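Local coordinates for Wnt inhibitor of Dorsal protein (Drosophila melanogaster, PDB 4KRR), which probably binds, as a secreted Wnt-family ligand, to frizzled receptors and so acts on gene expression, the chain here being its N-terminal domain and linker, at residues Pro51-Ala59 and Leu165-Ile173; Gly113-Ala124 and Ile184-Val195. One frame throughout, in Å; residues are numbered along the deposited sequence.

Overall arrangement
Both contacts belong to the mainly helical N-terminal domain of this Wnt, and their centres lie about 12 Å apart. Interaction 1 pairs the start of helix 53-75 with the end of helix 158-170. Interaction 2 sets helix 113-127 against the long loop that leads into strand 195-196. The segments alternate along the chain, and the two contacts touch. Ile173 N lies 2.9 Å from Leu194 O, a probable hydrogen bond where strands 173-174 and 195-196 form a small parallel sheet. Val56 CG1 packs 3.5 Å from Asn118 ND2, so the helices bearing these residues also meet. Met168 of helix 158-170 touches both Val121 and Leu194.

Interaction 1: Pro51-Ala59 and Leu165-Ile173; sequences PNREDVYVA and LLQMYDDAI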
# COMPACT_ATOMS: atom_id res chain seq x y z
N PRO A 51 -9.65 8.61 13.13
CA PRO A 51 -8.39 8.99 12.47
C PRO A 51 -8.51 10.30 11.71
O PRO A 51 -9.55 10.58 11.10
CB PRO A 51 -8.15 7.84 11.50
CG PRO A 51 -9.51 7.32 11.19
CD PRO A 51 -10.30 7.47 12.45
N ASN A 52 -7.45 11.11 11.75
CA ASN A 52 -7.37 12.29 10.91
C ASN A 52 -6.74 11.95 9.57
O ASN A 52 -6.34 10.80 9.34
CB ASN A 52 -6.62 13.43 11.62
CG ASN A 52 -5.19 13.08 11.98
OD1 ASN A 52 -4.47 12.45 11.21
ND2 ASN A 52 -4.76 13.49 13.17
N ARG A 53 -6.65 12.94 8.68
CA ARG A 53 -6.17 12.71 7.32
C ARG A 53 -4.76 12.13 7.28
O ARG A 53 -4.44 11.31 6.42
CB ARG A 53 -6.23 14.01 6.51
CG ARG A 53 -6.24 13.79 5.00
CD ARG A 53 -6.02 15.09 4.24
NE ARG A 53 -7.13 16.03 4.40
CZ ARG A 53 -8.00 16.32 3.44
NH1 ARG A 53 -7.91 15.74 2.25
NH2 ARG A 53 -8.98 17.20 3.67
N GLU A 54 -3.91 12.56 8.21
CA GLU A 54 -2.54 12.04 8.26
C GLU A 54 -2.48 10.61 8.77
O GLU A 54 -1.64 9.83 8.31
CB GLU A 54 -1.63 12.96 9.08
CG GLU A 54 -1.36 14.31 8.42
CD GLU A 54 -2.57 15.22 8.45
OE1 GLU A 54 -3.19 15.32 9.53
OE2 GLU A 54 -2.92 15.81 7.41
N ASP A 55 -3.35 10.26 9.71
CA ASP A 55 -3.47 8.89 10.19
C ASP A 55 -3.81 7.97 9.03
O ASP A 55 -3.26 6.88 8.88
CB ASP A 55 -4.56 8.76 11.26
CG ASP A 55 -4.22 9.48 12.55
OD1 ASP A 55 -3.07 9.34 13.02
OD2 ASP A 55 -5.10 10.18 13.08
N VAL A 56 -4.75 8.43 8.21
CA VAL A 56 -5.21 7.70 7.04
C VAL A 56 -4.09 7.47 6.02
O VAL A 56 -3.94 6.37 5.51
CB VAL A 56 -6.40 8.43 6.38
CG1 VAL A 56 -6.73 7.82 5.03
CG2 VAL A 56 -7.60 8.38 7.31
N TYR A 57 -3.31 8.51 5.74
CA TYR A 57 -2.21 8.37 4.79
C TYR A 57 -1.17 7.37 5.26
O TYR A 57 -0.75 6.49 4.51
CB TYR A 57 -1.53 9.71 4.50
CG TYR A 57 -0.25 9.54 3.71
CD1 TYR A 57 -0.29 9.39 2.33
CD2 TYR A 57 0.98 9.49 4.34
CE1 TYR A 57 0.88 9.22 1.60
CE2 TYR A 57 2.15 9.31 3.63
CZ TYR A 57 2.09 9.18 2.26
OH TYR A 57 3.25 9.01 1.55
N VAL A 58 -0.74 7.51 6.51
CA VAL A 58 0.31 6.66 7.07
C VAL A 58 -0.08 5.19 7.03
O VAL A 58 0.72 4.34 6.62
CB VAL A 58 0.67 7.08 8.51
CG1 VAL A 58 1.64 6.09 9.13
CG2 VAL A 58 1.27 8.48 8.51
N ALA A 59 -1.30 4.89 7.44
CA ALA A 59 -1.81 3.52 7.40
C ALA A 59 -1.91 3.01 5.96
O ALA A 59 -1.60 1.86 5.68
CB ALA A 59 -3.16 3.43 8.09
N LEU A 165 -1.41 7.55 -3.81
CA LEU A 165 -1.91 7.64 -2.44
C LEU A 165 -1.84 9.08 -1.92
O LEU A 165 -2.72 9.51 -1.16
CB LEU A 165 -1.13 6.70 -1.51
CG LEU A 165 -1.46 5.21 -1.66
CD1 LEU A 165 -0.52 4.37 -0.81
CD2 LEU A 165 -2.91 4.94 -1.29
N LEU A 166 -0.82 9.81 -2.33
CA LEU A 166 -0.70 11.23 -1.99
C LEU A 166 -1.88 12.00 -2.58
O LEU A 166 -2.45 12.88 -1.92
CB LEU A 166 0.62 11.82 -2.50
CG LEU A 166 0.85 13.29 -2.14
CD1 LEU A 166 0.82 13.46 -0.63
CD2 LEU A 166 2.17 13.81 -2.71
N GLN A 167 -2.25 11.66 -3.81
CA GLN A 167 -3.39 12.27 -4.47
C GLN A 167 -4.68 11.94 -3.73
O GLN A 167 -5.51 12.81 -3.47
CB GLN A 167 -3.48 11.81 -5.93
CG GLN A 167 -4.56 12.50 -6.74
CD GLN A 167 -4.30 13.99 -6.91
OE1 GLN A 167 -3.21 14.40 -7.30
NE2 GLN A 167 -5.31 14.80 -6.63
N MET A 168 -4.85 10.67 -3.38
CA MET A 168 -6.02 10.22 -2.64
C MET A 168 -6.07 10.85 -1.25
O MET A 168 -7.14 11.14 -0.72
CB MET A 168 -6.06 8.70 -2.54
CG MET A 168 -6.78 8.03 -3.69
SD MET A 168 -6.67 6.24 -3.62
CE MET A 168 -4.98 6.01 -4.16
N TYR A 169 -4.89 11.06 -0.66
CA TYR A 169 -4.77 11.80 0.59
C TYR A 169 -5.29 13.23 0.41
O TYR A 169 -5.98 13.76 1.28
CB TYR A 169 -3.32 11.79 1.07
CG TYR A 169 -2.95 12.86 2.08
CD1 TYR A 169 -3.16 12.67 3.44
CD2 TYR A 169 -2.37 14.05 1.67
CE1 TYR A 169 -2.80 13.65 4.36
CE2 TYR A 169 -2.01 15.03 2.57
CZ TYR A 169 -2.23 14.83 3.92
OH TYR A 169 -1.88 15.82 4.81
N ASP A 170 -4.96 13.84 -0.72
CA ASP A 170 -5.39 15.21 -1.01
C ASP A 170 -6.90 15.29 -1.21
O ASP A 170 -7.53 16.28 -0.84
CB ASP A 170 -4.70 15.75 -2.27
CG ASP A 170 -3.21 15.95 -2.09
OD1 ASP A 170 -2.75 16.07 -0.94
OD2 ASP A 170 -2.50 16.00 -3.11
N ASP A 171 -7.48 14.25 -1.81
CA ASP A 171 -8.89 14.25 -2.16
C ASP A 171 -9.75 13.46 -1.18
O ASP A 171 -10.88 13.08 -1.50
CB ASP A 171 -9.08 13.69 -3.58
CG ASP A 171 -8.38 14.53 -4.63
OD1 ASP A 171 -8.33 15.77 -4.47
OD2 ASP A 171 -7.89 13.95 -5.62
N ALA A 172 -9.20 13.21 0.01
CA ALA A 172 -9.90 12.41 1.02
C ALA A 172 -11.19 13.07 1.48
O ALA A 172 -11.30 14.30 1.52
CB ALA A 172 -8.98 12.16 2.20
N ILE A 173 -12.17 12.24 1.85
CA ILE A 173 -13.47 12.74 2.30
C ILE A 173 -13.58 12.69 3.81
O ILE A 173 -13.31 11.65 4.43
CB ILE A 173 -14.62 11.90 1.70
CG1 ILE A 173 -14.49 11.81 0.18
CG2 ILE A 173 -15.97 12.49 2.10
CD1 ILE A 173 -15.51 10.90 -0.46
O HOH W 1 -10.53 16.98 0.52
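Tyr169 reaches across to helix 53-59 and lies under the side chain of Arg53. Arg53 CD sits over one face of the ring, 3.9 Å from its centroid, in a CH-pi contact. The arginine chain then bends at chi3 (-66°), which brings NH1 to Tyr169 O at 2.9 Å. This bond is nearly straight (165°), and the oxygen lies in the guanidinium plane. Arg53 thus grips both the ring and the backbone of one residue near the helix end. Replacing Arg53 by alanine removes this donor, and Tyr169 O would probably lose its bond while part of the ring face is uncovered. The two short helical segments run roughly antiparallel (160°), their axes 10.0 Å apart at closest approach, within the helical N-terminal domain of the Wnt fold. Asn52 and Asp55 form a capping box at the start of the first. Tyr57 turns its ring edge to the face of Tyr169 in a T-shaped pair, centroids 5.7 Å apart. Its CB also packs 3.5 Å from Tyr169 CD1. Phe27 meets both tyrosine rings edge-to-face. At the far end of the Tyr169 ring, OH donates to Glu54 OE2 at 2.8 Å, on the anti lone pair. Glu54 OE1 is hydrogen-bonded to Tyr203 and Ser200.

Interaction 2: Gly113-Ala124 and Ile184-Val195; sequences GAIGHNRRVVGA and IMWQNIPLDSLV
Gly113 O meets the end of Ile184, with CD1 at 3.7 Å, and water 2 links the same oxygen to Ile184 N. One residue on, Ala114 CB packs against Val195 CG2. His117 points its ring into the loop. With chi1 at 172°, CG stands opposite the backbone N, which swings the ring out to the backbone of 189-193. NE2 donates to Ser193 O at 2.9 Å, bent at 143° and tilted from the ring plane. Ile189 CG2 lies by NE2, and both methyls of Val195 touch CD2, the side chains of His117 and Val195 crossing at about a right angle. Asn118 makes two bonds to one residue. Its OD1 accepts from Val195 N (2.8 Å) on a lone pair, and its ND2 donates to Val195 O (2.9 Å) in the amide plane. The pair fixes the flip of the amide. Within the Wnt N-terminal domain it also holds the start of strand 195-196 on helix 113-127. Leu175 touches Val195 as well. Arg120 lies across Leu191, whose CD1 is 3.7 Å from NE. At Val121 the two segments come close: CA makes a CA-H...O contact with Leu191 O (3.3 Å), in the type I turn Pro190-Ser193. Val121 CG1 also touches Leu194 CD2, and water 3 bridges Val121 O and Leu191 O. Ala124 CB ends the row against Leu191 CD2, 3.8 Å away.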
# COMPACT_ATOMS: atom_id res chain seq x y z
N GLY A 113 -15.43 0.66 10.07
CA GLY A 113 -15.49 2.11 10.01
C GLY A 113 -14.63 2.67 8.88
O GLY A 113 -14.62 2.13 7.77
N ALA A 114 -13.91 3.74 9.18
CA ALA A 114 -13.05 4.38 8.19
C ALA A 114 -11.87 3.49 7.84
O ALA A 114 -11.46 3.41 6.68
CB ALA A 114 -12.56 5.72 8.72
N ILE A 115 -11.32 2.81 8.85
CA ILE A 115 -10.20 1.91 8.67
C ILE A 115 -10.51 0.81 7.65
O ILE A 115 -9.74 0.58 6.72
CB ILE A 115 -9.78 1.26 10.00
CG1 ILE A 115 -9.36 2.33 11.00
CG2 ILE A 115 -8.66 0.26 9.78
CD1 ILE A 115 -8.17 3.15 10.55
N GLY A 116 -11.64 0.14 7.84
CA GLY A 116 -12.05 -0.93 6.95
C GLY A 116 -12.21 -0.47 5.51
O GLY A 116 -11.77 -1.14 4.58
N HIS A 117 -12.84 0.69 5.34
CA HIS A 117 -13.07 1.23 4.01
C HIS A 117 -11.76 1.57 3.32
O HIS A 117 -11.58 1.28 2.13
CB HIS A 117 -13.94 2.48 4.07
CG HIS A 117 -14.06 3.20 2.77
ND1 HIS A 117 -14.88 2.76 1.75
CD2 HIS A 117 -13.46 4.33 2.31
CE1 HIS A 117 -14.78 3.59 0.72
NE2 HIS A 117 -13.92 4.54 1.03
N ASN A 118 -10.84 2.17 4.06
CA ASN A 118 -9.57 2.60 3.50
C ASN A 118 -8.68 1.44 3.08
O ASN A 118 -7.94 1.54 2.11
CB ASN A 118 -8.82 3.52 4.48
CG ASN A 118 -9.50 4.87 4.64
OD1 ASN A 118 -10.25 5.31 3.76
ND2 ASN A 118 -9.24 5.54 5.75
N ARG A 119 -8.77 0.33 3.80
CA ARG A 119 -8.01 -0.85 3.42
C ARG A 119 -8.53 -1.41 2.09
O ARG A 119 -7.76 -1.88 1.26
CB ARG A 119 -8.06 -1.91 4.52
CG ARG A 119 -7.40 -1.47 5.81
CD ARG A 119 -7.35 -2.58 6.83
NE ARG A 119 -6.89 -2.10 8.13
CZ ARG A 119 -6.74 -2.88 9.20
NH1 ARG A 119 -7.01 -4.18 9.11
NH2 ARG A 119 -6.33 -2.37 10.35
N ARG A 120 -9.84 -1.33 1.90
CA ARG A 120 -10.44 -1.69 0.62
C ARG A 120 -9.99 -0.74 -0.49
O ARG A 120 -9.76 -1.17 -1.62
CB ARG A 120 -11.97 -1.70 0.71
CG ARG A 120 -12.54 -2.89 1.47
CD ARG A 120 -14.05 -2.76 1.66
NE ARG A 120 -14.75 -2.54 0.40
CZ ARG A 120 -15.16 -3.51 -0.41
NH1 ARG A 120 -14.94 -4.78 -0.09
NH2 ARG A 120 -15.80 -3.22 -1.53
N VAL A 121 -9.86 0.54 -0.16
CA VAL A 121 -9.40 1.53 -1.13
C VAL A 121 -7.98 1.23 -1.58
O VAL A 121 -7.69 1.23 -2.78
CB VAL A 121 -9.46 2.96 -0.54
CG1 VAL A 121 -8.82 3.96 -1.50
CG2 VAL A 121 -10.90 3.35 -0.24
N VAL A 122 -7.10 0.99 -0.62
CA VAL A 122 -5.72 0.63 -0.90
C VAL A 122 -5.65 -0.69 -1.68
O VAL A 122 -4.83 -0.84 -2.60
CB VAL A 122 -4.90 0.51 0.40
CG1 VAL A 122 -3.50 -0.02 0.11
CG2 VAL A 122 -4.84 1.86 1.09
N GLY A 123 -6.51 -1.63 -1.32
CA GLY A 123 -6.57 -2.91 -2.00
C GLY A 123 -6.89 -2.77 -3.48
O GLY A 123 -6.22 -3.35 -4.33
N ALA A 124 -7.92 -1.98 -3.78
CA ALA A 124 -8.36 -1.75 -5.15
C ALA A 124 -7.29 -1.02 -5.97
O ALA A 124 -7.13 -1.28 -7.16
CB ALA A 124 -9.66 -0.97 -5.16
N ILE A 184 -19.02 0.83 6.78
CA ILE A 184 -19.57 1.79 5.83
C ILE A 184 -20.20 0.99 4.70
O ILE A 184 -19.56 0.09 4.15
CB ILE A 184 -18.48 2.72 5.29
CG1 ILE A 184 -17.85 3.51 6.43
CG2 ILE A 184 -19.06 3.66 4.24
CD1 ILE A 184 -16.80 4.51 5.99
N MET A 185 -21.44 1.32 4.37
CA MET A 185 -22.22 0.57 3.39
C MET A 185 -21.46 0.35 2.07
O MET A 185 -20.84 1.28 1.55
CB MET A 185 -23.56 1.25 3.12
CG MET A 185 -24.50 0.45 2.23
SD MET A 185 -26.13 1.20 2.09
CE MET A 185 -25.75 2.70 1.20
N TRP A 186 -21.50 -0.87 1.57
CA TRP A 186 -20.87 -1.20 0.30
C TRP A 186 -21.54 -0.41 -0.83
O TRP A 186 -22.75 -0.23 -0.82
CB TRP A 186 -20.95 -2.69 0.03
N GLN A 187 -20.72 0.05 -1.77
CA GLN A 187 -21.20 0.85 -2.90
C GLN A 187 -21.86 2.17 -2.48
O GLN A 187 -22.66 2.73 -3.22
CB GLN A 187 -22.14 0.05 -3.81
CG GLN A 187 -21.43 -0.97 -4.68
CD GLN A 187 -21.95 -0.98 -6.11
OE1 GLN A 187 -21.17 -1.01 -7.06
NE2 GLN A 187 -23.27 -0.93 -6.26
N ASN A 188 -21.52 2.65 -1.29
CA ASN A 188 -21.98 3.96 -0.84
C ASN A 188 -20.91 5.01 -1.08
O ASN A 188 -21.13 5.96 -1.83
CB ASN A 188 -22.38 3.92 0.64
CG ASN A 188 -22.78 5.28 1.17
OD1 ASN A 188 -22.26 5.75 2.18
ND2 ASN A 188 -23.71 5.93 0.48
N ILE A 189 -19.76 4.84 -0.45
CA ILE A 189 -18.61 5.69 -0.70
C ILE A 189 -17.72 5.03 -1.75
O ILE A 189 -17.40 3.85 -1.63
CB ILE A 189 -17.80 5.95 0.59
CG1 ILE A 189 -18.66 6.71 1.61
CG2 ILE A 189 -16.53 6.73 0.29
CD1 ILE A 189 -17.93 7.09 2.87
N PRO A 190 -17.33 5.79 -2.79
CA PRO A 190 -16.48 5.27 -3.87
C PRO A 190 -15.20 4.62 -3.35
O PRO A 190 -14.61 5.10 -2.38
CB PRO A 190 -16.16 6.52 -4.70
CG PRO A 190 -16.55 7.69 -3.84
CD PRO A 190 -17.68 7.20 -3.00
N LEU A 191 -14.79 3.55 -4.01
CA LEU A 191 -13.64 2.76 -3.56
C LEU A 191 -12.30 3.42 -3.91
O LEU A 191 -11.24 2.91 -3.56
CB LEU A 191 -13.71 1.35 -4.14
CG LEU A 191 -13.18 0.22 -3.26
CD1 LEU A 191 -13.96 0.15 -1.95
CD2 LEU A 191 -13.24 -1.11 -3.99
N ASP A 192 -12.36 4.54 -4.62
CA ASP A 192 -11.14 5.28 -4.96
C ASP A 192 -11.00 6.53 -4.10
O ASP A 192 -10.19 7.41 -4.40
CB ASP A 192 -11.12 5.63 -6.45
CG ASP A 192 -12.25 6.56 -6.84
OD1 ASP A 192 -13.27 6.61 -6.12
OD2 ASP A 192 -12.12 7.25 -7.88
N SER A 193 -11.80 6.60 -3.04
CA SER A 193 -11.73 7.72 -2.11
C SER A 193 -11.40 7.25 -0.70
O SER A 193 -12.09 6.40 -0.13
CB SER A 193 -13.06 8.49 -2.09
OG SER A 193 -13.33 9.09 -3.34
N LEU A 194 -10.32 7.79 -0.14
CA LEU A 194 -9.99 7.55 1.26
C LEU A 194 -10.90 8.41 2.13
O LEU A 194 -11.36 9.47 1.71
CB LEU A 194 -8.53 7.91 1.54
CG LEU A 194 -7.45 7.06 0.86
CD1 LEU A 194 -6.09 7.72 1.00
CD2 LEU A 194 -7.43 5.66 1.44
N VAL A 195 -11.17 7.94 3.35
CA VAL A 195 -12.00 8.70 4.27
C VAL A 195 -11.30 8.92 5.60
O VAL A 195 -10.50 8.10 6.04
CB VAL A 195 -13.37 8.02 4.51
CG1 VAL A 195 -14.17 7.95 3.22
CG2 VAL A 195 -13.18 6.63 5.11
O HOH W 2 -16.24 -0.02 6.60
O HOH W 3 -8.77 2.41 -4.92